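S-adenosylmethionine-dependent methyltransferase (Clostridium acetobutylicum, PDB 1Y8C) probably transfers a methyl group from S-adenosylmethionine to an acceptor substrate. Local coordinates at residues Ser24-Ile27 and Ile28-Val32; Ser73-Glu76 and Asn77-Ser81; Cys90-Ile93 and Ser94-Asn97. All coordinates share one frame; numbering follows the deposited sequence.

Interaction 1: Ser24-Ile27 and Ile28-Val32; sequences SDFI and IEKCV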
ATOM      1  N   SER A  24      -8.330   1.982  -7.843  1.00 53.29           N
ATOM      2  CA  SER A  24      -7.711   2.261  -9.129  1.00 56.08           C
ATOM      3  C   SER A  24      -8.481   3.348  -9.878  1.00 57.01           C
ATOM      4  O   SER A  24      -7.877   4.283 -10.396  1.00 57.77           O
ATOM      5  CB  SER A  24      -7.577   0.979  -9.974  1.00 56.31           C
ATOM      6  OG  SER A  24      -8.769   0.229 -10.003  1.00 59.73           O
ATOM      7  N   ASP A  25      -9.808   3.256  -9.916  1.00 57.34           N
ATOM      8  CA  ASP A  25     -10.602   4.275 -10.611  1.00 56.96           C
ATOM      9  C   ASP A  25     -10.382   5.633  -9.970  1.00 56.39           C
ATOM     10  O   ASP A  25     -10.201   6.634 -10.669  1.00 56.19           O
ATOM     11  CB  ASP A  25     -12.092   3.937 -10.572  1.00 58.82           C
ATOM     12  CG  ASP A  25     -12.418   2.667 -11.343  1.00 63.47           C
ATOM     13  OD1 ASP A  25     -11.472   2.053 -11.913  1.00 67.42           O
ATOM     14  OD2 ASP A  25     -13.611   2.282 -11.381  1.00 60.46           O
ATOM     15  N   PHE A  26     -10.407   5.676  -8.640  1.00 55.95           N
ATOM     16  CA  PHE A  26     -10.190   6.934  -7.948  1.00 55.82           C
ATOM     17  C   PHE A  26      -8.840   7.506  -8.365  1.00 56.82           C
ATOM     18  O   PHE A  26      -8.716   8.710  -8.601  1.00 57.89           O
ATOM     19  CB  PHE A  26     -10.184   6.750  -6.431  1.00 51.86           C
ATOM     20  CG  PHE A  26      -9.853   8.017  -5.676  1.00 50.14           C
ATOM     21  CD1 PHE A  26     -10.806   9.018  -5.515  1.00 50.94           C
ATOM     22  CD2 PHE A  26      -8.593   8.206  -5.126  1.00 51.08           C
ATOM     23  CE1 PHE A  26     -10.511  10.197  -4.824  1.00 49.44           C
ATOM     24  CE2 PHE A  26      -8.278   9.383  -4.431  1.00 51.36           C
ATOM     25  CZ  PHE A  26      -9.245  10.376  -4.276  1.00 51.07           C
ATOM     26  N   ILE A  27      -7.830   6.644  -8.454  1.00 55.84           N
ATOM     27  CA  ILE A  27      -6.501   7.103  -8.815  1.00 55.72           C
ATOM     28  C   ILE A  27      -6.456   7.626 -10.237  1.00 57.08           C
ATOM     29  O   ILE A  27      -5.882   8.682 -10.495  1.00 56.47           O
ATOM     30  CB  ILE A  27      -5.457   5.993  -8.664  1.00 55.97           C
ATOM     31  CG1 ILE A  27      -5.419   5.509  -7.212  1.00 55.38           C
ATOM     32  CG2 ILE A  27      -4.087   6.524  -9.050  1.00 55.27           C
ATOM     33  CD1 ILE A  27      -4.688   4.199  -7.026  1.00 52.06           C
ATOM     34  N   ILE A  28      -7.052   6.888 -11.164  1.00 58.22           N
ATOM     35  CA  ILE A  28      -7.066   7.324 -12.550  1.00 59.51           C
ATOM     36  C   ILE A  28      -7.752   8.689 -12.627  1.00 60.93           C
ATOM     37  O   ILE A  28      -7.267   9.612 -13.284  1.00 58.38           O
ATOM     38  CB  ILE A  28      -7.844   6.342 -13.445  1.00 59.48           C
ATOM     39  CG1 ILE A  28      -7.183   4.975 -13.426  1.00 57.52           C
ATOM     40  CG2 ILE A  28      -7.878   6.875 -14.873  1.00 58.02           C
ATOM     41  CD1 ILE A  28      -5.779   4.999 -13.992  1.00 62.49           C
ATOM     42  N   GLU A  29      -8.881   8.799 -11.937  1.00 63.07           N
ATOM     43  CA  GLU A  29      -9.666  10.024 -11.913  1.00 66.05           C
ATOM     44  C   GLU A  29      -8.812  11.215 -11.497  1.00 64.92           C
ATOM     45  O   GLU A  29      -8.824  12.277 -12.131  1.00 64.52           O
ATOM     46  CB  GLU A  29     -10.843   9.853 -10.949  1.00 70.76           C
ATOM     47  CG  GLU A  29     -11.769  11.055 -10.823  1.00 78.59           C
ATOM     48  CD  GLU A  29     -12.733  10.921  -9.642  1.00 84.53           C
ATOM     49  OE1 GLU A  29     -13.580  11.835  -9.447  1.00 86.30           O
ATOM     50  OE2 GLU A  29     -12.639   9.902  -8.904  1.00 85.14           O
ATOM     51  N   LYS A  30      -8.068  11.032 -10.420  1.00 64.17           N
ATOM     52  CA  LYS A  30      -7.203  12.084  -9.922  1.00 63.57           C
ATOM     53  C   LYS A  30      -6.069  12.382 -10.903  1.00 62.09           C
ATOM     54  O   LYS A  30      -5.624  13.522 -11.022  1.00 59.80           O
ATOM     55  CB  LYS A  30      -6.688  11.690  -8.536  1.00 63.59           C
ATOM     56  CG  LYS A  30      -7.775  11.847  -7.480  1.00 64.45           C
ATOM     57  CD  LYS A  30      -8.069  13.331  -7.276  1.00 67.02           C
ATOM     58  CE  LYS A  30      -9.374  13.593  -6.533  1.00 68.07           C
ATOM     59  NZ  LYS A  30     -10.568  13.285  -7.377  1.00 69.83           N
ATOM     60  N   CYS A  31      -5.626  11.361 -11.624  1.00 62.06           N
ATOM     61  CA  CYS A  31      -4.568  11.537 -12.615  1.00 64.01           C
ATOM     62  C   CYS A  31      -5.063  12.441 -13.729  1.00 63.80           C
ATOM     63  O   CYS A  31      -4.340  13.327 -14.189  1.00 65.10           O
ATOM     64  CB  CYS A  31      -4.168  10.194 -13.210  1.00 64.19           C
ATOM     65  SG  CYS A  31      -3.222   9.180 -12.079  1.00 67.13           S
ATOM     66  N   VAL A  32      -6.300  12.197 -14.158  1.00 63.49           N
ATOM     67  CA  VAL A  32      -6.920  12.986 -15.207  1.00 60.95           C
ATOM     68  C   VAL A  32      -7.120  14.426 -14.745  1.00 61.43           C
ATOM     69  O   VAL A  32      -6.881  15.354 -15.501  1.00 61.32           O
ATOM     70  CB  VAL A  32      -8.269  12.378 -15.627  1.00 60.17           C
ATOM     71  CG1 VAL A  32      -9.005  13.334 -16.543  1.00 57.43           C
ATOM     72  CG2 VAL A  32      -8.041  11.057 -16.325  1.00 57.13           C
TER

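Interaction 2: Ser73-Glu76 and Asn77-Ser81; sequences SEAE and NKFRS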
ATOM      1  N   SER A  73       6.934 -12.894  -7.611  1.00 64.22           N
ATOM      2  CA  SER A  73       6.731 -14.044  -8.477  1.00 65.87           C
ATOM      3  C   SER A  73       5.232 -14.215  -8.779  1.00 66.33           C
ATOM      4  O   SER A  73       4.847 -14.431  -9.932  1.00 66.19           O
ATOM      5  CB  SER A  73       7.298 -15.294  -7.803  1.00 63.84           C
ATOM      6  OG  SER A  73       7.150 -16.421  -8.636  1.00 64.29           O
ATOM      7  N   GLU A  74       4.391 -14.106  -7.751  1.00 65.59           N
ATOM      8  CA  GLU A  74       2.956 -14.226  -7.955  1.00 66.22           C
ATOM      9  C   GLU A  74       2.485 -13.175  -8.938  1.00 64.41           C
ATOM     10  O   GLU A  74       1.856 -13.489  -9.947  1.00 65.17           O
ATOM     11  CB  GLU A  74       2.192 -14.055  -6.641  1.00 68.82           C
ATOM     12  CG  GLU A  74       2.168 -15.296  -5.778  1.00 75.24           C
ATOM     13  CD  GLU A  74       1.474 -16.463  -6.463  1.00 78.19           C
ATOM     14  OE1 GLU A  74       2.050 -17.031  -7.418  1.00 78.47           O
ATOM     15  OE2 GLU A  74       0.341 -16.799  -6.055  1.00 80.95           O
ATOM     16  N   ALA A  75       2.788 -11.921  -8.640  1.00 63.82           N
ATOM     17  CA  ALA A  75       2.386 -10.827  -9.508  1.00 62.92           C
ATOM     18  C   ALA A  75       2.857 -11.086 -10.936  1.00 63.09           C
ATOM     19  O   ALA A  75       2.114 -10.859 -11.884  1.00 62.15           O
ATOM     20  CB  ALA A  75       2.959  -9.515  -8.989  1.00 61.99           C
ATOM     21  N   GLU A  76       4.087 -11.571 -11.086  1.00 64.51           N
ATOM     22  CA  GLU A  76       4.624 -11.857 -12.409  1.00 65.11           C
ATOM     23  C   GLU A  76       3.759 -12.866 -13.158  1.00 67.39           C
ATOM     24  O   GLU A  76       3.476 -12.692 -14.345  1.00 68.86           O
ATOM     25  CB  GLU A  76       6.049 -12.390 -12.307  1.00 63.66           C
ATOM     26  CG  GLU A  76       6.680 -12.689 -13.652  1.00 63.24           C
ATOM     27  CD  GLU A  76       8.163 -12.969 -13.541  1.00 65.16           C
ATOM     28  OE1 GLU A  76       8.537 -14.018 -12.955  1.00 62.45           O
ATOM     29  OE2 GLU A  76       8.957 -12.130 -14.040  1.00 64.25           O
ATOM     30  N   ASN A  77       3.337 -13.922 -12.475  1.00 67.41           N
ATOM     31  CA  ASN A  77       2.498 -14.915 -13.125  1.00 69.78           C
ATOM     32  C   ASN A  77       1.172 -14.290 -13.535  1.00 70.49           C
ATOM     33  O   ASN A  77       0.646 -14.565 -14.619  1.00 71.21           O
ATOM     34  CB  ASN A  77       2.264 -16.090 -12.193  1.00 71.12           C
ATOM     35  CG  ASN A  77       3.556 -16.752 -11.788  1.00 73.86           C
ATOM     36  OD1 ASN A  77       4.420 -17.022 -12.633  1.00 74.82           O
ATOM     37  ND2 ASN A  77       3.707 -17.016 -10.493  1.00 74.72           N
ATOM     38  N   LYS A  78       0.644 -13.443 -12.662  1.00 68.92           N
ATOM     39  CA  LYS A  78      -0.603 -12.754 -12.927  1.00 66.82           C
ATOM     40  C   LYS A  78      -0.422 -11.842 -14.134  1.00 67.80           C
ATOM     41  O   LYS A  78      -1.152 -11.942 -15.113  1.00 68.79           O
ATOM     42  CB  LYS A  78      -1.001 -11.943 -11.698  1.00 65.94           C
ATOM     43  CG  LYS A  78      -2.214 -11.052 -11.886  1.00 66.19           C
ATOM     44  CD  LYS A  78      -2.588 -10.375 -10.575  1.00 63.48           C
ATOM     45  CE  LYS A  78      -2.848 -11.397  -9.486  1.00 61.84           C
ATOM     46  NZ  LYS A  78      -3.180 -10.701  -8.226  1.00 63.88           N
ATOM     47  N   PHE A  79       0.559 -10.953 -14.070  1.00 67.81           N
ATOM     48  CA  PHE A  79       0.801 -10.049 -15.183  1.00 69.97           C
ATOM     49  C   PHE A  79       0.914 -10.815 -16.498  1.00 70.82           C
ATOM     50  O   PHE A  79       0.324 -10.431 -17.501  1.00 71.39           O
ATOM     51  CB  PHE A  79       2.069  -9.241 -14.929  1.00 66.81           C
ATOM     52  CG  PHE A  79       1.994  -8.379 -13.703  1.00 67.75           C
ATOM     53  CD1 PHE A  79       3.154  -8.009 -13.030  1.00 66.64           C
ATOM     54  CD2 PHE A  79       0.765  -7.914 -13.234  1.00 66.28           C
ATOM     55  CE1 PHE A  79       3.099  -7.189 -11.912  1.00 64.59           C
ATOM     56  CE2 PHE A  79       0.699  -7.094 -12.117  1.00 65.13           C
ATOM     57  CZ  PHE A  79       1.866  -6.729 -11.455  1.00 66.02           C
ATOM     58  N   ARG A  80       1.665 -11.908 -16.483  1.00 73.28           N
ATOM     59  CA  ARG A  80       1.851 -12.715 -17.677  1.00 74.54           C
ATOM     60  C   ARG A  80       0.554 -13.290 -18.236  1.00 74.76           C
ATOM     61  O   ARG A  80       0.313 -13.224 -19.438  1.00 74.35           O
ATOM     62  CB  ARG A  80       2.840 -13.847 -17.389  1.00 76.55           C
ATOM     63  CG  ARG A  80       4.290 -13.405 -17.427  1.00 78.63           C
ATOM     64  CD  ARG A  80       5.220 -14.467 -16.857  1.00 79.97           C
ATOM     65  NE  ARG A  80       6.618 -14.150 -17.136  1.00 82.74           N
ATOM     66  CZ  ARG A  80       7.656 -14.765 -16.574  1.00 83.64           C
ATOM     67  NH1 ARG A  80       7.458 -15.737 -15.689  1.00 82.90           N
ATOM     68  NH2 ARG A  80       8.896 -14.410 -16.905  1.00 82.78           N
ATOM     69  N   SER A  81      -0.284 -13.849 -17.372  1.00 74.57           N
ATOM     70  CA  SER A  81      -1.538 -14.429 -17.830  1.00 75.87           C
ATOM     71  C   SER A  81      -2.482 -13.367 -18.386  1.00 77.09           C
ATOM     72  O   SER A  81      -3.501 -13.689 -18.994  1.00 77.86           O
ATOM     73  CB  SER A  81      -2.229 -15.176 -16.692  1.00 75.89           C
ATOM     74  OG  SER A  81      -2.840 -14.277 -15.793  1.00 76.64           O
TER

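Interaction 3: Cys90-Ile93 and Ser94-Asn97; sequences CQDI and SNLN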
ATOM      1  N   CYS A  90      12.970  -6.356  -6.970  1.00 58.51           N
ATOM      2  CA  CYS A  90      12.868  -6.630  -5.548  1.00 57.82           C
ATOM      3  C   CYS A  90      13.787  -5.657  -4.826  1.00 58.19           C
ATOM      4  O   CYS A  90      15.007  -5.762  -4.930  1.00 59.60           O
ATOM      5  CB  CYS A  90      13.294  -8.069  -5.264  1.00 56.32           C
ATOM      6  SG  CYS A  90      12.801  -8.674  -3.632  1.00 59.76           S
ATOM      7  N   GLN A  91      13.202  -4.701  -4.109  1.00 59.44           N
ATOM      8  CA  GLN A  91      13.975  -3.698  -3.379  1.00 60.03           C
ATOM      9  C   GLN A  91      13.217  -3.171  -2.187  1.00 61.78           C
ATOM     10  O   GLN A  91      11.994  -3.275  -2.121  1.00 59.89           O
ATOM     11  CB  GLN A  91      14.301  -2.507  -4.276  1.00 58.13           C
ATOM     12  CG  GLN A  91      15.225  -2.824  -5.409  1.00 57.62           C
ATOM     13  CD  GLN A  91      15.470  -1.633  -6.296  1.00 58.20           C
ATOM     14  OE1 GLN A  91      15.179  -0.494  -5.932  1.00 57.14           O
ATOM     15  NE2 GLN A  91      16.027  -1.886  -7.467  1.00 60.27           N
ATOM     16  N   ASP A  92      13.956  -2.595  -1.248  1.00 64.66           N
ATOM     17  CA  ASP A  92      13.352  -2.000  -0.066  1.00 68.62           C
ATOM     18  C   ASP A  92      12.988  -0.548  -0.405  1.00 70.06           C
ATOM     19  O   ASP A  92      13.849   0.235  -0.806  1.00 70.20           O
ATOM     20  CB  ASP A  92      14.339  -2.037   1.107  1.00 73.38           C
ATOM     21  CG  ASP A  92      13.866  -1.218   2.301  1.00 79.02           C
ATOM     22  OD1 ASP A  92      12.730  -1.451   2.776  1.00 82.40           O
ATOM     23  OD2 ASP A  92      14.633  -0.338   2.765  1.00 81.22           O
ATOM     24  N   ILE A  93      11.711  -0.203  -0.244  1.00 71.76           N
ATOM     25  CA  ILE A  93      11.206   1.147  -0.533  1.00 73.33           C
ATOM     26  C   ILE A  93      12.069   2.276   0.045  1.00 72.60           C
ATOM     27  O   ILE A  93      12.191   3.343  -0.554  1.00 72.45           O
ATOM     28  CB  ILE A  93       9.757   1.345   0.006  1.00 74.88           C
ATOM     29  CG1 ILE A  93       9.140   0.001   0.410  1.00 76.22           C
ATOM     30  CG2 ILE A  93       8.890   1.986  -1.063  1.00 76.41           C
ATOM     31  CD1 ILE A  93       7.807   0.132   1.128  1.00 74.87           C
ATOM     32  N   SER A  94      12.660   2.041   1.213  1.00 72.64           N
ATOM     33  CA  SER A  94      13.501   3.044   1.855  1.00 72.00           C
ATOM     34  C   SER A  94      14.730   3.332   1.009  1.00 71.21           C
ATOM     35  O   SER A  94      15.262   4.436   1.034  1.00 70.60           O
ATOM     36  CB  SER A  94      13.930   2.554   3.234  1.00 73.60           C
ATOM     37  OG  SER A  94      12.805   2.181   4.013  1.00 77.92           O
ATOM     38  N   ASN A  95      15.182   2.326   0.266  1.00 72.75           N
ATOM     39  CA  ASN A  95      16.348   2.472  -0.610  1.00 73.10           C
ATOM     40  C   ASN A  95      16.009   2.162  -2.064  1.00 71.86           C
ATOM     41  O   ASN A  95      16.680   1.364  -2.716  1.00 70.38           O
ATOM     42  CB  ASN A  95      17.486   1.560  -0.148  1.00 73.91           C
ATOM     43  CG  ASN A  95      17.980   1.915   1.233  1.00 76.00           C
ATOM     44  OD1 ASN A  95      18.332   3.070   1.499  1.00 76.36           O
ATOM     45  ND2 ASN A  95      18.019   0.927   2.124  1.00 75.39           N
ATOM     46  N   LEU A  96      14.952   2.794  -2.559  1.00 71.78           N
ATOM     47  CA  LEU A  96      14.519   2.611  -3.933  1.00 70.10           C
ATOM     48  C   LEU A  96      15.664   3.021  -4.871  1.00 69.56           C
ATOM     49  O   LEU A  96      16.158   4.148  -4.792  1.00 69.90           O
ATOM     50  CB  LEU A  96      13.285   3.480  -4.184  1.00 70.08           C
ATOM     51  CG  LEU A  96      12.681   3.469  -5.588  1.00 71.86           C
ATOM     52  CD1 LEU A  96      12.178   2.063  -5.911  1.00 73.52           C
ATOM     53  CD2 LEU A  96      11.542   4.472  -5.674  1.00 70.53           C
ATOM     54  N   ASN A  97      16.096   2.101  -5.737  1.00 68.53           N
ATOM     55  CA  ASN A  97      17.181   2.368  -6.682  1.00 67.64           C
ATOM     56  C   ASN A  97      16.810   1.930  -8.091  1.00 67.40           C
ATOM     57  O   ASN A  97      17.230   0.874  -8.551  1.00 66.74           O
ATOM     58  CB  ASN A  97      18.474   1.653  -6.250  1.00 69.25           C
ATOM     59  CG  ASN A  97      19.611   1.803  -7.274  1.00 71.69           C
ATOM     60  OD1 ASN A  97      20.026   2.920  -7.611  1.00 72.25           O
ATOM     61  ND2 ASN A  97      20.125   0.672  -7.757  1.00 69.94           N
TER

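Interaction 1: Ser24-Ile27 and Ile28-Val32
Lys30 CG lies over one face of the Phe26 ring. Lys30 CG sits 4.0 Å from the centroid of the Phe26 ring, 20° off the ring normal, in a CH-pi contact offset toward the rim. The carboxylate of Glu29 approaches the same ring obliquely, with its plane 85° from that of the ring. Glu29 OE2 is 4.0 Å from Phe26 CD1. Phe26 CG lies opposite its own backbone N (chi1 175°), which carries the ring along the helix to meet Lys30. The lysine chain bends at chi2 and chi4. This bend brings CE and NZ back beside the ring. Lys30 NZ pairs with Glu33 OE2 in a salt bridge; a long one, at 3.9 Å, joins Lys30 NZ to Glu29 OE1. On another side of the helix Ile27 CG2 touches Cys31 SG at 4.1 Å. Both of these side chains also reach Leu104 of strand 104-107. The backbone beneath is regular: Ile28, Glu29, Lys30 and Cys31 each donate N-H to the carbonyl four residues earlier. This i to i+4 pairing is that of an amphipathic alpha-helix, here helix 20-32 laid against the Rossmann-like sheet.

Interaction 2: Ser73-Glu76 and Asn77-Ser81
Asn77 touches Ser73 and Glu74 on the preceding turn. Asn77 N donates to Ser73 O at 3.0 Å. Asn77 ND2 makes a weak hydrogen bond to Glu74 OE1 at 3.5 Å, with amide and carboxylate planes 72° apart. ND2 also comes near Ser73 O, but the angle is poor for a bond. The other carboxylate oxygen of Glu74, OE2, is taken by the backbone N of Asn4.

Lys78 donates its backbone N to Glu74 O. Its side chain then leads away from Ser73-Glu76, and NZ bonds to Asn4 OD1 and to Thr48 O.

Phe79 turns back over the previous turn. Its CG stands opposite its own carbonyl carbon (chi1 -61°). The ring comes back beside Ala75, and Ala75 O lies over one face of the Phe79 ring, 3.1 Å from its plane and toward the rim. Ala75 O also accepts the nearly straight bond from Phe79 N, at 2.7 Å. Ala75 CB meets ring atom CE1 of Phe79 at 3.7 Å.

Arg80 runs beside Glu76, pointing the same way. The two flat ends are stacked, with planes 13° apart, and Glu76 CD lies 3.5 Å over the centre of the Arg80 guanidinium. The salt bridge between Glu76 OE1 and Arg80 NH1, at 3.4 Å, therefore rests on charge alone: no N-H points at the oxygen.

Ser81 turns its OG back to Lys78 O, where it donates a bond on a lone pair in the carbonyl plane.

Ala75 and Phe79 are buried, with Phe79 on Leu88 of strand 87-89, while the charged residues are partly or fully exposed. Helix 69-81 is the linking helix of a beta-alpha-beta crossover between strands 61-65 and 87-89, as in Rossmann-like folds.

Interaction 3: Cys90-Ile93 and Ser94-Asn97
Asn95 N donates to Asp92 O at 2.7 Å, the shortest hydrogen bond between Cys90-Ile93 and Ser94-Asn97. The N-H...O angle is 140°, and the donor stands above the carbonyl plane, 43° out of it. The bond spans three residues and closes a short 3-10 turn at Ile93 and Ser94. A weak second bond of the same spacing runs from Leu96 N to Ile93 O, at 3.5 Å.

After the turn the chain comes back past Gln91, whose side-chain amide grips the backbone of Asn97 twice. Asn97 N donates to Gln91 OE1 at 2.8 Å and is close to straight. Gln91 NE2 donates to Asn97 O at 3.2 Å, above that carbonyl plane. Together the two bonds fix the rotation of the amide. The glutamine chain is extended beyond CG (chi2 178°), which gives it the length to span the loop. Leu96 CD1 rests 3.9 Å from Gln91 OE1.

Asn95 OD1 accepts a hydrogen bond from Lys123 NZ of helix 118-129. The loop follows strand 87-89 and precedes strand 104-107. Ile93 and Leu96 both touch Leu44 of strand 40-44; on helix 118-129 Ile93 meets Tyr124 and Leu96 meets Ala127. At the start of the loop Cys90 touches Gln69 and Leu72 of helix 69-81.

Overall arrangement
The three contacts are local and follow one another along the chain without touching. Interaction 1 is the most buried, and its chemistry is largely apolar. Interactions 2 and 3 are partly buried and more polar. Interactions 1 and 2 are helical, with regular i to i+4 backbone bonds; both also meet helix 52-55. Interaction 3 is a loop, where a 3-10 turn and a glutamine amide stand in for such bonds. Interactions 2 and 3 flank strand 87-89: helix 69-81 leads into it and the loop leaves it. Their nearest atoms are about 8 Å apart. Ile27 and Cys31 of interaction 1 meet the sheet at strand 104-107 instead.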